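Local coordinates for FHA domain-containing protein DDL (Arabidopsis thaliana, PDB 3VPY) that probably recognises phosphothreonine in its partner Dicer-like1 through a forkhead-associated (FHA) domain, at residues 55-60 against 119-124; 39-44 against 59-64. One frame throughout, in Å; residues are numbered along the deposited sequence.

Contact 1 (55-60 against 119-124); sequences HPSCSK and FGNSSR
Two tight turns meet loop against loop at one end of the FHA domain, where the His55 ring lies over the backbone of Ser122 and Ser57 catches the amide of Asn121. One turn belongs to the loop between strands 51-52 and 63-73, the other to the connection from strand 116-119 to strand 124-129. Ser122 CA sits 3.7 Å from the His55 ring centroid and 17° off the ring normal, a CH-pi contact over the face. Pro56 CD lies against the opposite face, toward the rim. CG stands opposite the His55 backbone N (chi1 -167°), which swings the ring over Ser122. His55 CB, placed by the backbone, lies 3.5 Å from Ser122 OG. His55 CE1 approaches Asn121 O obliquely at 3.4 Å.

The polar link is a short chain of hydrogen bonds: Asn121 N donates to Ser57 OG (2.9 Å, 148°), and that same oxygen shares a hydrogen bond of 2.8 Å with His55 ND1. Ser57 N also donates to ND1, from well out of the ring plane. With an alanine here in place of His55 the ring is gone from over Ser122, and Ser57 OG, without its imidazole partner, would probably be freer to turn away from Asn121 N.

Residues 55-58 form a type I beta turn and 119-122 a type II' turn, with Gly120 at its positive-phi position; a beta carbon on Gly120 would collide with Ser57 OG. Ser122 OG makes an ST turn by accepting from Arg124 N. Beside these bonds, Cys58 SG packs on Phe119 CB at 4.0 Å. Ser123 N, 3.8 Å from His55 CD2, is buried under the ring with no hydrogen-bond partner in the model.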
ATOM      1  N   HIS A  55       5.595 -14.384   9.386  1.00 15.32           N
ATOM      2  CA  HIS A  55       5.557 -15.736   8.809  1.00 15.29           C
ATOM      3  C   HIS A  55       6.949 -16.147   8.288  1.00 15.00           C
ATOM      4  O   HIS A  55       7.646 -15.332   7.672  1.00 15.39           O
ATOM      5  CB  HIS A  55       4.514 -15.824   7.693  1.00 15.21           C
ATOM      6  CG  HIS A  55       4.205 -17.230   7.287  1.00 17.15           C
ATOM      7  ND1 HIS A  55       4.850 -17.875   6.250  1.00 16.56           N
ATOM      8  CD2 HIS A  55       3.349 -18.135   7.818  1.00 17.02           C
ATOM      9  CE1 HIS A  55       4.396 -19.109   6.151  1.00 17.77           C
ATOM     10  NE2 HIS A  55       3.483 -19.292   7.092  1.00 16.77           N
ATOM     11  N   PRO A  56       7.383 -17.382   8.574  1.00 15.16           N
ATOM     12  CA  PRO A  56       8.743 -17.768   8.203  1.00 14.85           C
ATOM     13  C   PRO A  56       9.035 -17.759   6.689  1.00 14.60           C
ATOM     14  O   PRO A  56      10.190 -17.807   6.299  1.00 15.01           O
ATOM     15  CB  PRO A  56       8.900 -19.179   8.814  1.00 15.50           C
ATOM     16  CG  PRO A  56       7.534 -19.642   9.091  1.00 16.25           C
ATOM     17  CD  PRO A  56       6.699 -18.433   9.348  1.00 15.26           C
ATOM     18  N   SER A  57       8.013 -17.670   5.839  1.00 13.49           N
ATOM     19  CA  SER A  57       8.304 -17.605   4.382  1.00 14.00           C
ATOM     20  C   SER A  57       8.713 -16.204   3.947  1.00 14.27           C
ATOM     21  O   SER A  57       9.150 -15.994   2.805  1.00 15.16           O
ATOM     22  CB  SER A  57       7.110 -18.082   3.552  1.00 13.96           C
ATOM     23  OG  SER A  57       5.997 -17.245   3.736  1.00 14.07           O
ATOM     24  N   CYS A  58       8.536 -15.236   4.829  1.00 14.17           N
ATOM     25  CA  CYS A  58       8.791 -13.829   4.482  1.00 14.23           C
ATOM     26  C   CYS A  58      10.250 -13.421   4.645  1.00 13.69           C
ATOM     27  O   CYS A  58      10.933 -13.869   5.550  1.00 15.24           O
ATOM     28  CB  CYS A  58       7.939 -12.917   5.346  1.00 13.92           C
ATOM     29  SG  CYS A  58       6.165 -13.120   4.987  1.00 16.62           S
ATOM     30  N   SER A  59      10.714 -12.530   3.777  1.00 13.36           N
ATOM     31  CA  SER A  59      12.109 -12.065   3.835  1.00 13.34           C
ATOM     32  C   SER A  59      12.262 -10.988   4.912  1.00 13.55           C
ATOM     33  O   SER A  59      11.261 -10.390   5.347  1.00 13.47           O
ATOM     34  CB  SER A  59      12.523 -11.524   2.459  1.00 14.42           C
ATOM     35  OG  SER A  59      12.332 -12.515   1.428  1.00 14.47           O
ATOM     36  N   LYS A  60      13.500 -10.756   5.361  1.00 14.08           N
ATOM     37  CA  LYS A  60      13.790  -9.752   6.394  1.00 15.28           C
ATOM     38  C   LYS A  60      13.249  -8.366   6.026  1.00 14.97           C
ATOM     39  O   LYS A  60      12.613  -7.671   6.835  1.00 15.07           O
ATOM     40  CB  LYS A  60      15.299  -9.697   6.622  1.00 16.69           C
ATOM     41  CG  LYS A  60      15.847 -10.894   7.395  1.00 18.96           C
ATOM     42  CD  LYS A  60      17.357 -10.867   7.422  1.00 23.39           C
ATOM     43  CE  LYS A  60      17.865 -10.292   8.706  1.00 29.34           C
ATOM     44  NZ  LYS A  60      19.266 -10.743   8.905  1.00 29.87           N
ATOM     45  N   PHE A 119       2.155 -11.615   1.345  1.00 12.95           N
ATOM     46  CA  PHE A 119       3.606 -11.711   1.253  1.00 12.82           C
ATOM     47  C   PHE A 119       3.997 -13.168   1.399  1.00 13.77           C
ATOM     48  O   PHE A 119       3.593 -13.843   2.353  1.00 14.37           O
ATOM     49  CB  PHE A 119       4.271 -10.828   2.331  1.00 12.47           C
ATOM     50  CG  PHE A 119       3.832  -9.391   2.284  1.00 12.97           C
ATOM     51  CD1 PHE A 119       4.247  -8.555   1.233  1.00 14.77           C
ATOM     52  CD2 PHE A 119       3.006  -8.857   3.278  1.00 14.61           C
ATOM     53  CE1 PHE A 119       3.838  -7.191   1.170  1.00 14.82           C
ATOM     54  CE2 PHE A 119       2.584  -7.510   3.225  1.00 15.84           C
ATOM     55  CZ  PHE A 119       3.006  -6.675   2.154  1.00 15.84           C
ATOM     56  N   GLY A 120       4.797 -13.645   0.447  1.00 14.18           N
ATOM     57  CA  GLY A 120       5.265 -15.008   0.419  1.00 15.78           C
ATOM     58  C   GLY A 120       4.148 -16.029   0.504  1.00 16.36           C
ATOM     59  O   GLY A 120       3.143 -15.927  -0.207  1.00 17.10           O
ATOM     60  N   ASN A 121       4.315 -16.993   1.406  1.00 16.69           N
ATOM     61  CA  ASN A 121       3.318 -18.042   1.627  1.00 17.30           C
ATOM     62  C   ASN A 121       2.628 -17.876   2.977  1.00 17.47           C
ATOM     63  O   ASN A 121       2.190 -18.857   3.612  1.00 17.41           O
ATOM     64  CB  ASN A 121       3.999 -19.404   1.522  1.00 19.36           C
ATOM     65  CG  ASN A 121       4.734 -19.572   0.209  1.00 20.96           C
ATOM     66  OD1 ASN A 121       5.899 -19.998   0.171  1.00 25.82           O
ATOM     67  ND2 ASN A 121       4.052 -19.225  -0.892  1.00 20.21           N
ATOM     68  N   SER A 122       2.543 -16.618   3.399  1.00 16.68           N
ATOM     69  CA  SER A 122       1.994 -16.271   4.697  1.00 16.71           C
ATOM     70  C   SER A 122       0.530 -16.714   4.821  1.00 17.38           C
ATOM     71  O   SER A 122      -0.198 -16.775   3.831  1.00 18.94           O
ATOM     72  CB  SER A 122       2.150 -14.762   4.965  1.00 15.78           C
ATOM     73  OG  SER A 122       1.616 -14.441   6.231  1.00 17.89           O
ATOM     74  N   SER A 123       0.150 -17.035   6.052  1.00 17.99           N
ATOM     75  CA  SER A 123      -1.228 -17.302   6.466  1.00 19.87           C
ATOM     76  C   SER A 123      -2.003 -15.992   6.692  1.00 19.63           C
ATOM     77  O   SER A 123      -3.217 -16.013   6.984  1.00 21.04           O
ATOM     78  CB  SER A 123      -1.216 -18.140   7.749  1.00 20.44           C
ATOM     79  OG  SER A 123      -0.363 -17.568   8.733  1.00 23.15           O
ATOM     80  N   ARG A 124      -1.303 -14.865   6.580  1.00 17.81           N
ATOM     81  CA  ARG A 124      -1.936 -13.543   6.709  1.00 17.31           C
ATOM     82  C   ARG A 124      -2.163 -12.893   5.354  1.00 17.42           C
ATOM     83  O   ARG A 124      -1.464 -13.199   4.384  1.00 16.66           O
ATOM     84  CB  ARG A 124      -1.089 -12.611   7.558  1.00 18.06           C
ATOM     85  CG  ARG A 124      -0.968 -13.052   8.950  1.00 20.21           C
ATOM     86  CD  ARG A 124      -0.563 -11.920   9.834  1.00 24.98           C
ATOM     87  NE  ARG A 124      -0.594 -12.439  11.188  1.00 27.28           N
ATOM     88  CZ  ARG A 124      -0.744 -11.699  12.270  1.00 27.06           C
ATOM     89  NH1 ARG A 124      -0.851 -10.377  12.171  1.00 26.98           N
ATOM     90  NH2 ARG A 124      -0.770 -12.312  13.447  1.00 28.79           N
TER

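Contact 2 (39-44 against 59-64)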
ATOM      1  N   CYS A  39       6.356   6.105   3.344  1.00 18.35           N
ATOM      2  CA  CYS A  39       6.751   4.744   3.001  1.00 17.15           C
ATOM      3  C   CYS A  39       6.582   3.787   4.182  1.00 16.74           C
ATOM      4  O   CYS A  39       6.884   4.129   5.340  1.00 16.79           O
ATOM      5  CB  CYS A  39       8.185   4.743   2.471  1.00 19.57           C
ATOM      6  SG  CYS A  39       8.774   3.166   1.905  1.00 24.22           S
ATOM      7  N   TYR A  40       6.045   2.612   3.886  1.00 14.08           N
ATOM      8  CA  TYR A  40       5.913   1.543   4.872  1.00 14.04           C
ATOM      9  C   TYR A  40       6.677   0.293   4.448  1.00 13.69           C
ATOM     10  O   TYR A  40       6.386  -0.301   3.409  1.00 13.41           O
ATOM     11  CB  TYR A  40       4.439   1.183   5.104  1.00 13.51           C
ATOM     12  CG  TYR A  40       3.667   2.248   5.859  1.00 14.40           C
ATOM     13  CD1 TYR A  40       3.539   2.194   7.241  1.00 13.38           C
ATOM     14  CD2 TYR A  40       3.074   3.315   5.184  1.00 13.85           C
ATOM     15  CE1 TYR A  40       2.829   3.194   7.944  1.00 13.57           C
ATOM     16  CE2 TYR A  40       2.376   4.302   5.870  1.00 15.29           C
ATOM     17  CZ  TYR A  40       2.249   4.232   7.258  1.00 15.46           C
ATOM     18  OH  TYR A  40       1.546   5.195   7.964  1.00 16.44           O
ATOM     19  N   LEU A  41       7.650  -0.100   5.269  1.00 13.52           N
ATOM     20  CA  LEU A  41       8.424  -1.316   5.032  1.00 13.94           C
ATOM     21  C   LEU A  41       7.771  -2.520   5.686  1.00 13.25           C
ATOM     22  O   LEU A  41       7.484  -2.501   6.878  1.00 13.56           O
ATOM     23  CB  LEU A  41       9.847  -1.145   5.578  1.00 14.52           C
ATOM     24  CG  LEU A  41      10.746  -2.377   5.516  1.00 14.37           C
ATOM     25  CD1 LEU A  41      10.964  -2.844   4.067  1.00 14.16           C
ATOM     26  CD2 LEU A  41      12.073  -2.086   6.197  1.00 15.99           C
ATOM     27  N   PHE A  42       7.551  -3.566   4.892  1.00 13.26           N
ATOM     28  CA  PHE A  42       7.045  -4.854   5.380  1.00 13.42           C
ATOM     29  C   PHE A  42       8.187  -5.853   5.393  1.00 13.78           C
ATOM     30  O   PHE A  42       8.906  -6.005   4.402  1.00 14.11           O
ATOM     31  CB  PHE A  42       5.974  -5.385   4.438  1.00 13.29           C
ATOM     32  CG  PHE A  42       4.745  -4.516   4.379  1.00 13.14           C
ATOM     33  CD1 PHE A  42       3.595  -4.887   5.084  1.00 13.68           C
ATOM     34  CD2 PHE A  42       4.743  -3.325   3.652  1.00 13.83           C
ATOM     35  CE1 PHE A  42       2.442  -4.080   5.042  1.00 15.46           C
ATOM     36  CE2 PHE A  42       3.605  -2.482   3.618  1.00 14.23           C
ATOM     37  CZ  PHE A  42       2.451  -2.866   4.309  1.00 14.71           C
ATOM     38  N   GLY A  43       8.338  -6.564   6.499  1.00 13.22           N
ATOM     39  CA  GLY A  43       9.382  -7.569   6.550  1.00 13.74           C
ATOM     40  C   GLY A  43       9.438  -8.312   7.853  1.00 15.18           C
ATOM     41  O   GLY A  43       8.788  -7.928   8.834  1.00 15.09           O
ATOM     42  N   ARG A  44      10.200  -9.398   7.838  1.00 15.31           N
ATOM     43  CA  ARG A  44      10.324 -10.258   9.024  1.00 17.83           C
ATOM     44  C   ARG A  44      11.224  -9.653  10.104  1.00 18.20           C
ATOM     45  O   ARG A  44      11.118 -10.013  11.288  1.00 18.47           O
ATOM     46  CB  ARG A  44      10.812 -11.644   8.600  1.00 17.53           C
ATOM     47  CG  ARG A  44      10.224 -12.811   9.414  1.00 20.12           C
ATOM     48  CD  ARG A  44      10.855 -14.147   9.005  1.00 19.74           C
ATOM     49  NE  ARG A  44      12.251 -14.205   9.479  1.00 25.09           N
ATOM     50  CZ  ARG A  44      13.328 -14.039   8.713  1.00 24.42           C
ATOM     51  NH1 ARG A  44      13.226 -13.874   7.394  1.00 20.40           N
ATOM     52  NH2 ARG A  44      14.527 -14.055   9.272  1.00 26.04           N
ATOM     53  N   SER A  59      10.714 -12.530   3.777  1.00 13.36           N
ATOM     54  CA  SER A  59      12.109 -12.065   3.835  1.00 13.34           C
ATOM     55  C   SER A  59      12.262 -10.988   4.912  1.00 13.55           C
ATOM     56  O   SER A  59      11.261 -10.390   5.347  1.00 13.47           O
ATOM     57  CB  SER A  59      12.523 -11.524   2.459  1.00 14.42           C
ATOM     58  OG  SER A  59      12.332 -12.515   1.428  1.00 14.47           O
ATOM     59  N   LYS A  60      13.500 -10.756   5.361  1.00 14.08           N
ATOM     60  CA  LYS A  60      13.790  -9.752   6.394  1.00 15.28           C
ATOM     61  C   LYS A  60      13.249  -8.366   6.026  1.00 14.97           C
ATOM     62  O   LYS A  60      12.613  -7.671   6.835  1.00 15.07           O
ATOM     63  CB  LYS A  60      15.299  -9.697   6.622  1.00 16.69           C
ATOM     64  CG  LYS A  60      15.847 -10.894   7.395  1.00 18.96           C
ATOM     65  CD  LYS A  60      17.357 -10.867   7.422  1.00 23.39           C
ATOM     66  CE  LYS A  60      17.865 -10.292   8.706  1.00 29.34           C
ATOM     67  NZ  LYS A  60      19.266 -10.743   8.905  1.00 29.87           N
ATOM     68  N   GLN A  61      13.502  -7.983   4.778  1.00 15.16           N
ATOM     69  CA  GLN A  61      12.905  -6.802   4.154  1.00 14.98           C
ATOM     70  C   GLN A  61      12.238  -7.270   2.856  1.00 15.09           C
ATOM     71  O   GLN A  61      12.916  -7.623   1.872  1.00 15.15           O
ATOM     72  CB  GLN A  61      13.980  -5.743   3.861  1.00 16.11           C
ATOM     73  CG  GLN A  61      14.736  -5.258   5.095  1.00 17.30           C
ATOM     74  CD  GLN A  61      15.736  -4.156   4.777  1.00 18.26           C
ATOM     75  OE1 GLN A  61      15.409  -3.208   4.072  1.00 20.39           O
ATOM     76  NE2 GLN A  61      16.944  -4.264   5.327  1.00 21.36           N
ATOM     77  N   HIS A  62      10.912  -7.300   2.871  1.00 13.81           N
ATOM     78  CA  HIS A  62      10.164  -8.055   1.880  1.00 13.91           C
ATOM     79  C   HIS A  62       9.613  -7.139   0.803  1.00 13.19           C
ATOM     80  O   HIS A  62       9.827  -7.379  -0.377  1.00 13.88           O
ATOM     81  CB  HIS A  62       9.008  -8.807   2.548  1.00 13.11           C
ATOM     82  CG  HIS A  62       8.511  -9.976   1.764  1.00 13.17           C
ATOM     83  ND1 HIS A  62       7.711  -9.873   0.648  1.00 17.47           N
ATOM     84  CD2 HIS A  62       8.715 -11.301   1.956  1.00 12.74           C
ATOM     85  CE1 HIS A  62       7.432 -11.084   0.197  1.00 11.30           C
ATOM     86  NE2 HIS A  62       8.031 -11.965   0.972  1.00 16.61           N
ATOM     87  N   ALA A  63       8.895  -6.097   1.209  1.00 12.28           N
ATOM     88  CA  ALA A  63       8.218  -5.210   0.250  1.00 12.38           C
ATOM     89  C   ALA A  63       8.048  -3.852   0.903  1.00 11.79           C
ATOM     90  O   ALA A  63       8.043  -3.745   2.139  1.00 11.88           O
ATOM     91  CB  ALA A  63       6.870  -5.762  -0.122  1.00 11.87           C
ATOM     92  N   VAL A  64       7.900  -2.814   0.082  1.00 12.18           N
ATOM     93  CA  VAL A  64       7.521  -1.499   0.596  1.00 13.42           C
ATOM     94  C   VAL A  64       6.210  -1.031  -0.068  1.00 12.73           C
ATOM     95  O   VAL A  64       5.937  -1.366  -1.220  1.00 13.27           O
ATOM     96  CB  VAL A  64       8.677  -0.456   0.408  1.00 14.87           C
ATOM     97  CG1 VAL A  64       8.992  -0.180  -1.080  1.00 15.40           C
ATOM     98  CG2 VAL A  64       8.371   0.829   1.125  1.00 20.49           C
TER
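Gly43-Arg44 and the Ser59-x-x-His62 sequence, both signatures of FHA domains, come together here where two antiparallel strands run into their loops. Phe42 N donates to Ala63 O at 2.8 Å and 166°, nearly in line with the carbonyl. In return Phe42 O takes two donors, His62 N in its carbonyl plane (2.8 Å) and Ala63 N tilted from it (3.2 Å), a classic beta bulge. Beyond the bulge the chains stay close at Gly43, whose CA makes a CH...O contact with Lys60 O; any beta carbon there would run into that oxygen. Arg44 N then bonds Ser59 O at 2.9 Å.

Bent at chi3 (71°), the Arg44 side chain crosses Lys60, NH2 lying 3.9 Å from Lys60 CG, while NH1 bonds Cys58 O. As in other FHA domains, the Arg44 and Ser59 positions probably belong to the phosphothreonine site, where neighbouring cationic Lys60 would suit a phosphate. On one face of the strand pair, Leu41 CD1 reaches back to Ala63 O, 3.6 Å away.

On the other face Phe42 shares its side with Ala63 and meets Phe119, which ends strand 116-119 of the second sheet. Strand 39-43 is itself flanked by parallel strand 51-52 and antiparallel strand 63-73, and beyond the latter comes strand 79-89, where Met88 touches Val64.

Contacts 1 and 2 have centres 10 Å apart and share Ser59 and Lys60, where the loop of 55-60 runs on into strand 63-73. Along the chain the order is 39-44, then 55-64, and much later 119-124; the middle piece, 55-64, meets both of the others. The contacts join through Arg44, whose CD also packs 3.7 Å from His55 O, and through Phe119, which reaches Ala63 as well as Phe42 and so brings the antiparallel sheet against the mixed one. Contact 2 lies where the loop enters strand 63-73 and contact 1 at its turn; this end of the domain probably carries the phosphothreonine cleft, as in other FHA domains.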